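Long-range contact in hypothetical protein (Legionella pneumophila subsp. pneumophila, PDB 2IM9), which is of unknown function but belongs to a family resembling N-acetylmuramoyl-L-alanine amidases, in the papain-like peptidase clan, and so may act on bacterial cell-wall peptidoglycan: residues Leu74-Arg87 against Arg122-Asn134. Sequence-based numbering, arbitrary orientation.
Sequences LGEGPNARYDQFPR and RYKNGKRSYINRN
Glu76 reaches from the 74-87 loop into a cluster of donors on 122-134, and its carboxylate is gripped by Arg133 side-on. NH2 of Arg133 gives a nearly straight bond to Glu76 OE1 (2.9 Å, 166°), NE of Arg133 bonds to Glu76 OE2, and both oxygens use their syn lone pairs. The anti lone pair of Glu76 OE2 takes the hydroxyl of Tyr123, 2.6 Å from OH, with carboxylate and ring planes almost perpendicular. A bend at chi2 (64°) curls the Glu76 chain round to these donors. Arg133 NH2 also bridges to Asp83 OD2 at 2.9 Å, meeting that carboxylate from above its plane; Arg189 gives Asp83 OD2 a second salt bridge.

The backbone is held too: Arg122 points NH1 and NH2 end-on at the carbonyl of Gly75, with NH1 2.9 Å from Gly75 O and NH2 longer and more bent. Leu74 CB lies over one face of that guanidinium. Both segments are irregular loops of the amidase-like region, one leading into helix 95-107, the other linking helices 111-122 and 137-147, so these bonds tie two interhelical connections together.

Packing flanks the polar centre. Tyr82 CD2 rests 3.8 Å from Tyr130 CB, and both tyrosines also touch Leu205 of helix 195-209. Towards Arg87, the Arg128 guanidinium lies with one face against Arg87 CD, the two guanidinium planes steeply inclined; a salt bridge from Arg87 NH2 to Glu31 probably eases the repulsion between these like charges.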
# COMPACT_ATOMS: atom_id res chain seq x y z
N LEU A 74 2.12 5.21 10.23
CA LEU A 74 1.18 4.60 11.18
C LEU A 74 1.83 3.51 12.01
O LEU A 74 2.79 2.86 11.57
CB LEU A 74 -0.02 3.99 10.43
CG LEU A 74 -0.83 4.99 9.59
CD1 LEU A 74 -2.08 4.33 8.95
CD2 LEU A 74 -1.25 6.16 10.46
N GLY A 75 1.28 3.30 13.20
CA GLY A 75 1.67 2.19 14.05
C GLY A 75 0.45 1.50 14.65
O GLY A 75 -0.61 1.41 14.01
N GLU A 76 0.60 0.99 15.86
CA GLU A 76 -0.49 0.28 16.54
C GLU A 76 -1.24 1.19 17.52
O GLU A 76 -2.21 0.75 18.14
CB GLU A 76 0.02 -0.98 17.24
CG GLU A 76 0.12 -2.20 16.31
CD GLU A 76 1.14 -2.00 15.19
OE1 GLU A 76 2.36 -1.92 15.50
OE2 GLU A 76 0.72 -1.91 14.02
N GLY A 77 -0.81 2.44 17.62
CA GLY A 77 -1.55 3.44 18.39
C GLY A 77 -0.97 3.76 19.75
O GLY A 77 0.05 3.18 20.17
N PRO A 78 -1.63 4.65 20.49
CA PRO A 78 -1.18 4.99 21.82
C PRO A 78 -1.10 3.72 22.66
O PRO A 78 -1.91 2.80 22.48
CB PRO A 78 -2.30 5.92 22.35
CG PRO A 78 -2.90 6.52 21.11
CD PRO A 78 -2.86 5.38 20.10
N ASN A 79 -0.13 3.66 23.56
CA ASN A 79 0.02 2.54 24.46
C ASN A 79 0.41 1.22 23.79
O ASN A 79 0.40 0.18 24.44
CB ASN A 79 -1.26 2.34 25.30
CG ASN A 79 -1.73 3.64 25.94
OD1 ASN A 79 -1.00 4.26 26.71
ND2 ASN A 79 -2.97 4.06 25.61
N ALA A 80 0.74 1.26 22.49
CA ALA A 80 1.10 0.03 21.81
C ALA A 80 2.41 -0.55 22.34
O ALA A 80 3.26 0.18 22.84
CB ALA A 80 1.19 0.26 20.30
N ARG A 81 2.59 -1.86 22.21
CA ARG A 81 3.77 -2.51 22.80
C ARG A 81 5.03 -2.16 22.02
O ARG A 81 6.08 -1.91 22.62
CB ARG A 81 3.57 -4.03 22.85
CG ARG A 81 4.77 -4.82 23.45
CD ARG A 81 5.15 -4.34 24.85
NE ARG A 81 6.06 -5.29 25.51
CZ ARG A 81 6.47 -5.17 26.76
NH1 ARG A 81 6.05 -4.15 27.50
NH2 ARG A 81 7.29 -6.07 27.28
N TYR A 82 4.95 -2.17 20.68
CA TYR A 82 6.16 -2.02 19.85
C TYR A 82 6.21 -0.73 19.05
O TYR A 82 7.29 -0.17 18.85
CB TYR A 82 6.34 -3.22 18.90
CG TYR A 82 6.29 -4.52 19.66
CD1 TYR A 82 7.36 -4.93 20.46
CD2 TYR A 82 5.15 -5.34 19.60
CE1 TYR A 82 7.30 -6.12 21.21
CE2 TYR A 82 5.08 -6.54 20.33
CZ TYR A 82 6.16 -6.91 21.13
OH TYR A 82 6.11 -8.07 21.87
N ASP A 83 5.06 -0.27 18.55
CA ASP A 83 5.04 0.88 17.66
C ASP A 83 3.85 1.77 17.99
O ASP A 83 2.72 1.45 17.63
CB ASP A 83 4.97 0.43 16.18
CG ASP A 83 5.13 1.59 15.20
OD1 ASP A 83 5.06 2.79 15.63
OD2 ASP A 83 5.35 1.31 14.00
N GLN A 84 4.14 2.88 18.68
CA GLN A 84 3.09 3.76 19.24
C GLN A 84 2.75 4.95 18.34
O GLN A 84 2.15 5.94 18.78
CB GLN A 84 3.51 4.23 20.64
CG GLN A 84 3.76 3.05 21.62
CD GLN A 84 4.12 3.51 23.04
OE1 GLN A 84 4.60 4.63 23.25
NE2 GLN A 84 3.88 2.64 24.01
N PHE A 85 3.13 4.84 17.06
CA PHE A 85 2.63 5.79 16.07
C PHE A 85 1.10 5.60 15.91
O PHE A 85 0.56 4.53 16.25
CB PHE A 85 3.35 5.61 14.74
CG PHE A 85 4.51 6.56 14.54
CD1 PHE A 85 5.49 6.71 15.53
CD2 PHE A 85 4.59 7.33 13.38
CE1 PHE A 85 6.55 7.59 15.36
CE2 PHE A 85 5.67 8.23 13.20
CZ PHE A 85 6.65 8.34 14.20
N PRO A 86 0.41 6.64 15.41
CA PRO A 86 -1.06 6.62 15.40
C PRO A 86 -1.61 5.51 14.51
O PRO A 86 -0.95 5.08 13.55
CB PRO A 86 -1.45 7.98 14.81
CG PRO A 86 -0.20 8.61 14.30
CD PRO A 86 0.98 7.88 14.84
N ARG A 87 -2.83 5.08 14.81
CA ARG A 87 -3.51 4.06 14.01
C ARG A 87 -4.01 4.58 12.66
O ARG A 87 -4.16 3.80 11.70
CB ARG A 87 -4.67 3.51 14.83
CG ARG A 87 -4.12 2.62 15.94
CD ARG A 87 -5.17 2.34 16.99
NE ARG A 87 -5.47 3.54 17.76
CZ ARG A 87 -6.32 3.56 18.77
NH1 ARG A 87 -6.96 2.43 19.08
NH2 ARG A 87 -6.52 4.70 19.43
N ARG A 122 -5.37 -3.26 7.33
CA ARG A 122 -3.99 -3.11 7.80
C ARG A 122 -3.45 -4.34 8.49
O ARG A 122 -2.24 -4.57 8.46
CB ARG A 122 -3.86 -1.94 8.78
CG ARG A 122 -3.95 -0.58 8.15
CD ARG A 122 -3.58 0.47 9.23
NE ARG A 122 -2.14 0.43 9.52
CZ ARG A 122 -1.62 0.56 10.74
NH1 ARG A 122 -2.42 0.73 11.80
NH2 ARG A 122 -0.29 0.51 10.90
N TYR A 123 -4.35 -5.13 9.10
CA TYR A 123 -3.96 -6.28 9.92
C TYR A 123 -4.66 -7.54 9.46
O TYR A 123 -5.83 -7.52 9.13
CB TYR A 123 -4.32 -6.05 11.39
CG TYR A 123 -3.64 -4.85 11.99
CD1 TYR A 123 -2.36 -4.96 12.55
CD2 TYR A 123 -4.27 -3.62 12.00
CE1 TYR A 123 -1.72 -3.84 13.09
CE2 TYR A 123 -3.65 -2.50 12.54
CZ TYR A 123 -2.38 -2.61 13.07
OH TYR A 123 -1.80 -1.50 13.61
N LYS A 124 -3.94 -8.65 9.51
CA LYS A 124 -4.54 -9.97 9.26
C LYS A 124 -5.71 -10.22 10.22
O LYS A 124 -5.56 -10.17 11.44
CB LYS A 124 -3.46 -11.05 9.42
CG LYS A 124 -3.93 -12.43 9.06
CD LYS A 124 -2.93 -13.48 9.50
CE LYS A 124 -3.50 -14.89 9.34
NZ LYS A 124 -2.46 -15.93 9.65
N ASN A 125 -6.89 -10.50 9.64
CA ASN A 125 -8.16 -10.69 10.38
C ASN A 125 -8.55 -9.57 11.33
O ASN A 125 -9.34 -9.78 12.28
CB ASN A 125 -8.16 -12.04 11.13
CG ASN A 125 -7.87 -13.21 10.21
OD1 ASN A 125 -8.45 -13.32 9.13
ND2 ASN A 125 -6.94 -14.07 10.63
N GLY A 126 -8.03 -8.37 11.08
CA GLY A 126 -8.33 -7.21 11.91
C GLY A 126 -7.86 -7.31 13.35
O GLY A 126 -8.34 -6.58 14.22
N LYS A 127 -6.91 -8.20 13.60
CA LYS A 127 -6.38 -8.37 14.96
C LYS A 127 -5.12 -7.52 15.10
O LYS A 127 -4.09 -7.81 14.50
CB LYS A 127 -6.11 -9.85 15.24
CG LYS A 127 -7.37 -10.73 15.14
CD LYS A 127 -7.05 -12.19 15.47
CE LYS A 127 -8.32 -13.02 15.67
NZ LYS A 127 -8.77 -13.77 14.45
N ARG A 128 -5.23 -6.45 15.89
CA ARG A 128 -4.16 -5.44 15.96
C ARG A 128 -2.93 -5.91 16.72
O ARG A 128 -2.97 -6.16 17.94
CB ARG A 128 -4.70 -4.16 16.60
CG ARG A 128 -3.64 -3.05 16.74
CD ARG A 128 -4.06 -1.99 17.79
NE ARG A 128 -5.47 -1.62 17.68
CZ ARG A 128 -6.01 -1.02 16.62
NH1 ARG A 128 -7.31 -0.73 16.62
NH2 ARG A 128 -5.27 -0.73 15.55
N SER A 129 -1.82 -6.02 16.00
CA SER A 129 -0.52 -6.32 16.62
C SER A 129 0.56 -6.07 15.59
O SER A 129 0.29 -6.10 14.38
CB SER A 129 -0.46 -7.78 17.10
OG SER A 129 -0.35 -8.67 15.99
N TYR A 130 1.78 -5.81 16.06
CA TYR A 130 2.90 -5.63 15.14
C TYR A 130 3.03 -6.82 14.17
O TYR A 130 3.13 -6.62 12.96
CB TYR A 130 4.22 -5.38 15.88
CG TYR A 130 5.30 -4.92 14.90
CD1 TYR A 130 5.52 -3.57 14.67
CD2 TYR A 130 6.03 -5.85 14.16
CE1 TYR A 130 6.48 -3.15 13.76
CE2 TYR A 130 7.00 -5.44 13.23
CZ TYR A 130 7.22 -4.09 13.04
OH TYR A 130 8.15 -3.66 12.12
N ILE A 131 3.00 -8.05 14.69
CA ILE A 131 3.27 -9.19 13.81
C ILE A 131 2.12 -9.45 12.86
O ILE A 131 2.35 -10.03 11.81
CB ILE A 131 3.62 -10.49 14.57
CG1 ILE A 131 2.40 -11.02 15.32
CG2 ILE A 131 4.84 -10.27 15.48
CD1 ILE A 131 2.55 -12.45 15.77
N ASN A 132 0.90 -9.04 13.23
CA ASN A 132 -0.26 -9.20 12.34
C ASN A 132 -0.36 -8.09 11.29
O ASN A 132 -1.14 -8.19 10.35
CB ASN A 132 -1.56 -9.25 13.15
CG ASN A 132 -1.83 -10.60 13.78
OD1 ASN A 132 -1.17 -11.60 13.47
ND2 ASN A 132 -2.81 -10.64 14.68
N ARG A 133 0.39 -7.01 11.46
CA ARG A 133 0.33 -5.95 10.46
C ARG A 133 0.71 -6.51 9.10
O ARG A 133 1.60 -7.36 8.98
CB ARG A 133 1.26 -4.79 10.84
CG ARG A 133 0.79 -3.45 10.22
CD ARG A 133 1.89 -2.39 10.23
NE ARG A 133 2.27 -1.96 11.58
CZ ARG A 133 3.31 -1.17 11.86
NH1 ARG A 133 4.06 -0.69 10.85
NH2 ARG A 133 3.59 -0.84 13.12
N ASN A 134 0.02 -6.06 8.05
CA ASN A 134 0.33 -6.53 6.70
C ASN A 134 1.57 -5.85 6.13
O ASN A 134 1.50 -5.08 5.18
CB ASN A 134 -0.88 -6.30 5.80
CG ASN A 134 -1.99 -7.27 6.08
OD1 ASN A 134 -1.73 -8.43 6.39
ND2 ASN A 134 -3.25 -6.80 5.93